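Local coordinates for protein 3-oxo-tetronate kinase (Haemophilus influenzae, PDB 1YZY) that catalyses the ATP-dependent phosphorylation of 3-oxo-tetronate to 3-oxo-tetronate 4-phosphate as a member of the four-carbon acid sugar kinase family, at residues A[83-88]-A[111-116]; A[95-100]-A[216-221]; A[124-127]-A[132-135]. All coordinates share one frame; numbering follows the deposited sequence.

All three contacts lie in the sugar-binding N-terminal domain and away from the probable ATP-binding residues. Interaction 2 packs helix 93-104 on strand 216-219; interaction 1 joins the loops after strands 77-80 and 109-111; interaction 3 closes the hairpin of strands 126-129 and 132-133. Along the chain interactions 1 and 2 interlock, their segments alternating, whereas interaction 3 follows interaction 1 and is nested inside the loop closed by interaction 2. Interaction 1 is the middle link: its centre is about 12 Å from that of interaction 2 and about 10 Å from that of interaction 3, and it touches both, so packing runs continuously from sheet to hairpin.

Interaction 1. Residues A[83-88]-A[111-116]; sequences STFDST and ITPALP
The phenyl ring of Phe85 meets Ile111 and the pyrrolidine of Pro113 obliquely, while Tyr81 makes an edge-to-face pair with it and Leu152 and Leu155 of helix 152-159 add apolar cover. This buried cluster joins two loops of the sugar-binding domain, one leaving strand 77-80 and the other leaving strand 109-111. Ile111 contributes its methyl branch: CG2, anti to the backbone N (CG1 at chi1 -68°), reaches Phe85 CE1 at 3.6 Å, and the two side chains cross at about a right angle. Pro113 presents CG to Phe85 CD1 at 4.3 Å, a looser contact. A branched aliphatic chain and a compact ring suit this place because both bring carbon to the aromatic without a polar end to bury.

Within segment 83-88 two short side-chain bonds brace the backbone round Phe85. Ser87 OG donates to Phe85 O at 2.7 Å, approaching almost in line with the carbonyl, and also bonds Gln159 NE2. Thr84 OG1 donates to the syn lone pair of Asp86 OD1 at 2.6 Å. These short side chains link residues two positions apart in a segment that has no regular secondary structure.

Ser83 and Pro113 bring the two backbones together, with CA atoms 4.2 Å apart. Their small or cyclic side chains permit so close a pass, and the carbonyl oxygens Ser83 O and Pro113 O, both acceptors, lie 3.2 Å apart. Beside them, Pro113 CB touches Ser83 O at 3.2 Å.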
loop_
_atom_site.group_PDB
_atom_site.type_symbol
_atom_site.label_atom_id
_atom_site.label_comp_id
_atom_site.label_asym_id
_atom_site.label_seq_id
_atom_site.Cartn_x
_atom_site.Cartn_y
_atom_site.Cartn_z
ATOM N N SER A 83 -8.129 8.014 -4.370
ATOM C CA SER A 83 -8.348 8.638 -5.673
ATOM C C SER A 83 -9.805 9.089 -5.894
ATOM O O SER A 83 -10.101 9.818 -6.848
ATOM C CB SER A 83 -7.868 7.714 -6.802
ATOM O OG SER A 83 -8.634 6.521 -6.893
ATOM N N THR A 84 -10.709 8.656 -5.016
ATOM C CA THR A 84 -12.117 9.052 -5.097
ATOM C C THR A 84 -12.427 10.126 -4.047
ATOM O O THR A 84 -13.588 10.443 -3.775
ATOM C CB THR A 84 -13.082 7.856 -4.983
ATOM O OG1 THR A 84 -12.527 6.857 -4.123
ATOM C CG2 THR A 84 -13.316 7.243 -6.344
ATOM N N PHE A 85 -11.359 10.687 -3.480
ATOM C CA PHE A 85 -11.431 11.759 -2.491
ATOM C C PHE A 85 -12.247 11.414 -1.238
ATOM O O PHE A 85 -12.759 12.310 -0.569
ATOM C CB PHE A 85 -11.978 13.034 -3.167
ATOM C CG PHE A 85 -11.408 14.312 -2.619
ATOM C CD1 PHE A 85 -10.071 14.638 -2.827
ATOM C CD2 PHE A 85 -12.208 15.202 -1.907
ATOM C CE1 PHE A 85 -9.542 15.829 -2.334
ATOM C CE2 PHE A 85 -11.679 16.402 -1.406
ATOM C CZ PHE A 85 -10.349 16.709 -1.623
ATOM N N ASP A 86 -12.298 10.127 -0.891
ATOM C CA ASP A 86 -13.048 9.626 0.277
ATOM C C ASP A 86 -12.968 10.517 1.509
ATOM O O ASP A 86 -11.899 10.658 2.108
ATOM C CB ASP A 86 -12.590 8.212 0.642
ATOM C CG ASP A 86 -12.782 7.235 -0.491
ATOM O OD1 ASP A 86 -12.347 7.561 -1.610
ATOM O OD2 ASP A 86 -13.369 6.152 -0.275
ATOM N N SER A 87 -14.117 11.071 1.892
ATOM C CA SER A 87 -14.235 11.974 3.034
ATOM C C SER A 87 -15.690 12.434 3.203
ATOM O O SER A 87 -16.598 11.917 2.545
ATOM C CB SER A 87 -13.336 13.198 2.809
ATOM O OG SER A 87 -13.569 13.791 1.532
ATOM N N THR A 88 -15.900 13.352 4.144
ATOM C CA THR A 88 -17.209 13.960 4.420
ATOM C C THR A 88 -16.926 15.418 4.790
ATOM O O THR A 88 -15.773 15.857 4.749
ATOM C CB THR A 88 -17.965 13.293 5.601
ATOM O OG1 THR A 88 -17.237 13.488 6.819
ATOM C CG2 THR A 88 -18.176 11.804 5.352
ATOM N N ILE A 111 -4.085 19.758 -4.829
ATOM C CA ILE A 111 -4.987 18.648 -4.563
ATOM C C ILE A 111 -5.203 17.897 -5.866
ATOM O O ILE A 111 -5.605 18.495 -6.864
ATOM C CB ILE A 111 -6.348 19.179 -4.045
ATOM C CG1 ILE A 111 -6.170 19.799 -2.659
ATOM C CG2 ILE A 111 -7.421 18.101 -4.088
ATOM C CD1 ILE A 111 -7.412 20.443 -2.139
ATOM N N THR A 112 -4.925 16.599 -5.875
ATOM C CA THR A 112 -5.132 15.812 -7.080
ATOM C C THR A 112 -5.191 14.306 -6.903
ATOM O O THR A 112 -4.173 13.652 -6.715
ATOM C CB THR A 112 -4.101 16.154 -8.198
ATOM O OG1 THR A 112 -4.295 15.276 -9.317
ATOM C CG2 THR A 112 -2.669 16.025 -7.694
ATOM N N PRO A 113 -6.409 13.753 -6.844
ATOM C CA PRO A 113 -6.616 12.311 -6.700
ATOM C C PRO A 113 -6.670 11.587 -8.044
ATOM O O PRO A 113 -7.293 10.536 -8.191
ATOM C CB PRO A 113 -8.053 12.236 -6.177
ATOM C CG PRO A 113 -8.692 13.477 -6.709
ATOM C CD PRO A 113 -7.629 14.485 -6.464
ATOM N N ALA A 114 -6.003 12.162 -9.038
ATOM C CA ALA A 114 -5.989 11.751 -10.436
ATOM C C ALA A 114 -4.855 10.841 -10.901
ATOM O O ALA A 114 -3.711 10.944 -10.466
ATOM C CB ALA A 114 -6.181 12.884 -11.457
ATOM N N LEU A 115 -5.227 9.979 -11.842
ATOM C CA LEU A 115 -4.371 9.031 -12.541
ATOM C C LEU A 115 -5.188 8.540 -13.734
ATOM O O LEU A 115 -5.792 7.469 -13.731
ATOM C CB LEU A 115 -3.964 7.847 -11.667
ATOM C CG LEU A 115 -2.965 6.901 -12.343
ATOM C CD1 LEU A 115 -1.830 7.695 -12.978
ATOM C CD2 LEU A 115 -2.420 5.913 -11.318
ATOM N N PRO A 116 -5.308 9.375 -14.774
ATOM C CA PRO A 116 -6.107 9.127 -15.973
ATOM C C PRO A 116 -5.989 7.754 -16.591
ATOM O O PRO A 116 -6.973 7.232 -17.116
ATOM C CB PRO A 116 -5.624 10.218 -16.928
ATOM C CG PRO A 116 -5.306 11.333 -16.001
ATOM C CD PRO A 116 -4.524 10.610 -14.938
#

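Interaction 2. Residues A[95-100]-A[216-221]; sequences PVTDAL and LVTGGS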
loop_
_atom_site.group_PDB
_atom_site.type_symbol
_atom_site.label_atom_id
_atom_site.label_comp_id
_atom_site.label_asym_id
_atom_site.label_seq_id
_atom_site.Cartn_x
_atom_site.Cartn_y
_atom_site.Cartn_z
ATOM N N PRO A 95 -8.910 18.939 7.173
ATOM C CA PRO A 95 -8.321 19.189 8.494
ATOM C C PRO A 95 -6.835 18.809 8.556
ATOM O O PRO A 95 -6.019 19.553 9.105
ATOM C CB PRO A 95 -9.156 18.291 9.393
ATOM C CG PRO A 95 -10.527 18.375 8.741
ATOM C CD PRO A 95 -10.187 18.208 7.294
ATOM N N VAL A 96 -6.501 17.633 8.021
ATOM C CA VAL A 96 -5.122 17.150 8.017
ATOM C C VAL A 96 -4.223 18.027 7.163
ATOM O O VAL A 96 -3.090 18.306 7.549
ATOM C CB VAL A 96 -5.029 15.674 7.549
ATOM C CG1 VAL A 96 -3.587 15.233 7.470
ATOM C CG2 VAL A 96 -5.768 14.773 8.520
ATOM N N THR A 97 -4.716 18.440 5.998
ATOM C CA THR A 97 -3.935 19.298 5.109
ATOM C C THR A 97 -3.626 20.606 5.833
ATOM O O THR A 97 -2.489 21.094 5.820
ATOM C CB THR A 97 -4.701 19.596 3.778
ATOM O OG1 THR A 97 -4.919 18.376 3.065
ATOM C CG2 THR A 97 -3.909 20.535 2.880
ATOM N N ASP A 98 -4.638 21.159 6.493
ATOM C CA ASP A 98 -4.475 22.408 7.227
ATOM C C ASP A 98 -3.498 22.284 8.382
ATOM O O ASP A 98 -2.695 23.186 8.616
ATOM C CB ASP A 98 -5.821 22.896 7.729
ATOM C CG ASP A 98 -6.614 23.524 6.606
ATOM O OD1 ASP A 98 -5.986 24.139 5.717
ATOM O OD2 ASP A 98 -7.857 23.401 6.609
ATOM N N ALA A 99 -3.603 21.190 9.128
ATOM C CA ALA A 99 -2.713 20.951 10.257
ATOM C C ALA A 99 -1.278 20.844 9.751
ATOM O O ALA A 99 -0.362 21.399 10.353
ATOM C CB ALA A 99 -3.123 19.678 10.977
ATOM N N LEU A 100 -1.100 20.135 8.638
ATOM C CA LEU A 100 0.213 19.958 8.032
ATOM C C LEU A 100 0.769 21.279 7.533
ATOM O O LEU A 100 1.957 21.570 7.713
ATOM C CB LEU A 100 0.144 18.947 6.885
ATOM C CG LEU A 100 -0.213 17.506 7.276
ATOM C CD1 LEU A 100 -0.247 16.595 6.046
ATOM C CD2 LEU A 100 0.789 16.995 8.293
ATOM N N LEU A 216 4.977 20.792 0.665
ATOM C CA LEU A 216 3.868 19.852 0.813
ATOM C C LEU A 216 2.947 19.738 -0.415
ATOM O O LEU A 216 2.587 20.738 -1.035
ATOM C CB LEU A 216 3.008 20.252 2.020
ATOM C CG LEU A 216 1.692 19.490 2.184
ATOM C CD1 LEU A 216 1.978 18.044 2.580
ATOM C CD2 LEU A 216 0.818 20.167 3.218
ATOM N N VAL A 217 2.578 18.510 -0.761
ATOM C CA VAL A 217 1.662 18.260 -1.861
ATOM C C VAL A 217 0.683 17.177 -1.401
ATOM O O VAL A 217 0.984 16.423 -0.480
ATOM C CB VAL A 217 2.394 17.818 -3.167
ATOM C CG1 VAL A 217 3.448 18.843 -3.573
ATOM C CG2 VAL A 217 3.012 16.467 -3.007
ATOM N N THR A 218 -0.498 17.125 -2.010
ATOM C CA THR A 218 -1.507 16.129 -1.650
ATOM C C THR A 218 -2.101 15.462 -2.900
ATOM O O THR A 218 -2.011 16.000 -4.009
ATOM C CB THR A 218 -2.667 16.739 -0.787
ATOM O OG1 THR A 218 -3.668 17.322 -1.632
ATOM C CG2 THR A 218 -2.149 17.798 0.174
ATOM N N GLY A 219 -2.617 14.249 -2.734
ATOM C CA GLY A 219 -3.215 13.558 -3.858
ATOM C C GLY A 219 -3.286 12.057 -3.695
ATOM O O GLY A 219 -3.138 11.538 -2.591
ATOM N N GLY A 220 -3.604 11.368 -4.786
ATOM C CA GLY A 220 -3.663 9.919 -4.769
ATOM C C GLY A 220 -2.284 9.378 -5.112
ATOM O O GLY A 220 -1.274 9.917 -4.655
ATOM N N SER A 221 -2.226 8.312 -5.902
ATOM C CA SER A 221 -0.932 7.749 -6.285
ATOM C C SER A 221 -0.394 8.360 -7.580
ATOM O O SER A 221 0.812 8.344 -7.823
ATOM C CB SER A 221 -1.039 6.241 -6.448
ATOM O OG SER A 221 -1.412 5.620 -5.235
#
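Helix 95-100 runs almost exactly antiparallel to strand 216-219, at 171° between their N-to-C directions, with the two axes 10.2 Å apart at their closest approach. At that spacing side chains must fill the gap, and two pairs do so: Leu100 with Leu216, and one helical turn earlier Thr97 with Thr218. Leu100 and Leu216 both point from their backbones toward the opposite segment. The touching atoms are Leu100 CB and Leu216 CD2, 3.9 Å apart, so the leucine of the strand reaches the root of the helical one. Leu216 has CG anti to its backbone N (chi1 171°), which extends the chain across the gap; its CD2 also lies loosely, at 4.3 Å, near Thr97 O.

Thr97 and Thr218 cross at about a right angle, with Thr97 OG1 facing Thr218 CG2 at 4.0 Å. Thr97 OG1 lies beside its own backbone N (chi1 -63°), where it bonds Ile93 O one turn back, a common way for threonine to satisfy its hydroxyl inside a helix. Thr218 turns its methyl to the helix and its OG1 toward Val110 O and Tyr81 OH. Each threonine thus keeps its buried hydroxyl bonded while Thr218 offers a methyl carbon to the contact, which is why a small residue with both kinds of end suits the place.

Strand 216-219 also bonds strand 77-80 through backbone pairs such as Val217 with Phe79, while Val96 and Thr97 rest on Phe79. A helix laid along a neighbouring pair of parallel strands, its axis antiparallel to theirs, is the layered packing characteristic of alpha/beta domains.

Interaction 3. Residues A[124-127]-A[132-135]; sequences NGYL and VLLS
Strands 126-129 and 132-133 form a beta hairpin, the latter weakly bonded and passing at once into the 3-10 segment 134-135, and this contact joins them where the second strand ends. One backbone hydrogen bond spans the segments: Leu134 N donates to Leu127 O at 2.9 Å. It is somewhat bent, with an N-H...O angle of 148°, and the donor is tilted 23° from the carbonyl plane. Leu134 CB, on the donor residue itself, lies 3.4 Å from Leu127 O.

Beside this bond the two leucines meet through their branched ends. Leu127 CD2 is 4.0 Å from Leu134 CD2 and slightly farther from Leu134 CD1, so one methyl sits against both methyls of its partner. The side chains cross at a slant. In each, CG stands anti to the backbone N (chi1 -177° in Leu127), and this placement brings the forked ends together beside the bond. Both residues are buried; Leu134 also packs on Met147 and Val129, and leucine fits because its forked end can touch several neighbours at once.

The second pair is nearer the surface. Tyr126 and Leu133 lie side by side and point the same way, with Leu133 CD2 meeting Tyr126 CD1 obliquely at 4.1 Å. Both residues are partly exposed, and Leu133 leans on Ala150 and Phe128 as well.

Before the strand, Asp197 accepts bonds from the backbone N atoms of Asn124 and Gly125. The chemistry between segments 124-127 and 132-135 is thus simple: one bond, from Leu134 N to Leu127 O, joins the backbones, and contacts between aliphatic and aromatic carbon make up the rest.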
loop_
_atom_site.group_PDB
_atom_site.type_symbol
_atom_site.label_atom_id
_atom_site.label_comp_id
_atom_site.label_asym_id
_atom_site.label_seq_id
_atom_site.Cartn_x
_atom_site.Cartn_y
_atom_site.Cartn_z
ATOM N N ASN A 124 -12.230 20.367 -15.131
ATOM C CA ASN A 124 -12.904 21.546 -14.587
ATOM C C ASN A 124 -13.054 21.364 -13.081
ATOM O O ASN A 124 -13.967 21.910 -12.457
ATOM C CB ASN A 124 -14.276 21.778 -15.247
ATOM C CG ASN A 124 -14.242 22.852 -16.333
ATOM O OD1 ASN A 124 -13.427 23.780 -16.298
ATOM N ND2 ASN A 124 -15.138 22.730 -17.299
ATOM N N GLY A 125 -12.118 20.619 -12.498
ATOM C CA GLY A 125 -12.155 20.373 -11.071
ATOM C C GLY A 125 -13.115 19.273 -10.678
ATOM O O GLY A 125 -13.222 18.957 -9.498
ATOM N N TYR A 126 -13.842 18.724 -11.647
ATOM C CA TYR A 126 -14.786 17.639 -11.389
ATOM C C TYR A 126 -14.060 16.300 -11.513
ATOM O O TYR A 126 -13.360 16.065 -12.502
ATOM C CB TYR A 126 -15.936 17.650 -12.404
ATOM C CG TYR A 126 -16.867 18.831 -12.322
ATOM C CD1 TYR A 126 -18.128 18.704 -11.745
ATOM C CD2 TYR A 126 -16.494 20.075 -12.835
ATOM C CE1 TYR A 126 -19.000 19.790 -11.678
ATOM C CE2 TYR A 126 -17.355 21.166 -12.778
ATOM C CZ TYR A 126 -18.609 21.020 -12.199
ATOM O OH TYR A 126 -19.479 22.093 -12.154
ATOM N N LEU A 127 -14.253 15.417 -10.536
ATOM C CA LEU A 127 -13.619 14.106 -10.560
ATOM C C LEU A 127 -14.502 13.090 -11.261
ATOM O O LEU A 127 -15.711 13.014 -11.014
ATOM C CB LEU A 127 -13.293 13.626 -9.137
ATOM C CG LEU A 127 -12.563 12.286 -8.962
ATOM C CD1 LEU A 127 -11.149 12.369 -9.517
ATOM C CD2 LEU A 127 -12.508 11.930 -7.484
ATOM N N VAL A 132 -17.881 8.035 -15.784
ATOM C CA VAL A 132 -18.901 8.828 -15.109
ATOM C C VAL A 132 -18.379 9.743 -14.013
ATOM O O VAL A 132 -17.272 9.561 -13.508
ATOM C CB VAL A 132 -20.000 7.915 -14.496
ATOM C CG1 VAL A 132 -20.702 7.127 -15.576
ATOM C CG2 VAL A 132 -19.402 6.968 -13.463
ATOM N N LEU A 133 -19.188 10.742 -13.664
ATOM C CA LEU A 133 -18.857 11.686 -12.603
ATOM C C LEU A 133 -18.767 10.896 -11.299
ATOM O O LEU A 133 -19.429 9.867 -11.154
ATOM C CB LEU A 133 -19.973 12.727 -12.467
ATOM C CG LEU A 133 -20.071 13.850 -13.500
ATOM C CD1 LEU A 133 -21.491 14.356 -13.602
ATOM C CD2 LEU A 133 -19.119 14.971 -13.131
ATOM N N LEU A 134 -17.953 11.378 -10.362
ATOM C CA LEU A 134 -17.800 10.741 -9.054
ATOM C C LEU A 134 -19.181 10.565 -8.419
ATOM O O LEU A 134 -19.509 9.506 -7.896
ATOM C CB LEU A 134 -16.940 11.624 -8.152
ATOM C CG LEU A 134 -16.800 11.215 -6.684
ATOM C CD1 LEU A 134 -15.974 9.936 -6.572
ATOM C CD2 LEU A 134 -16.138 12.352 -5.917
ATOM N N SER A 135 -19.978 11.629 -8.471
ATOM C CA SER A 135 -21.329 11.631 -7.926
ATOM C C SER A 135 -22.287 10.641 -8.606
ATOM O O SER A 135 -23.399 10.403 -8.116
ATOM C CB SER A 135 -21.902 13.048 -7.997
ATOM O OG SER A 135 -21.831 13.584 -9.310
#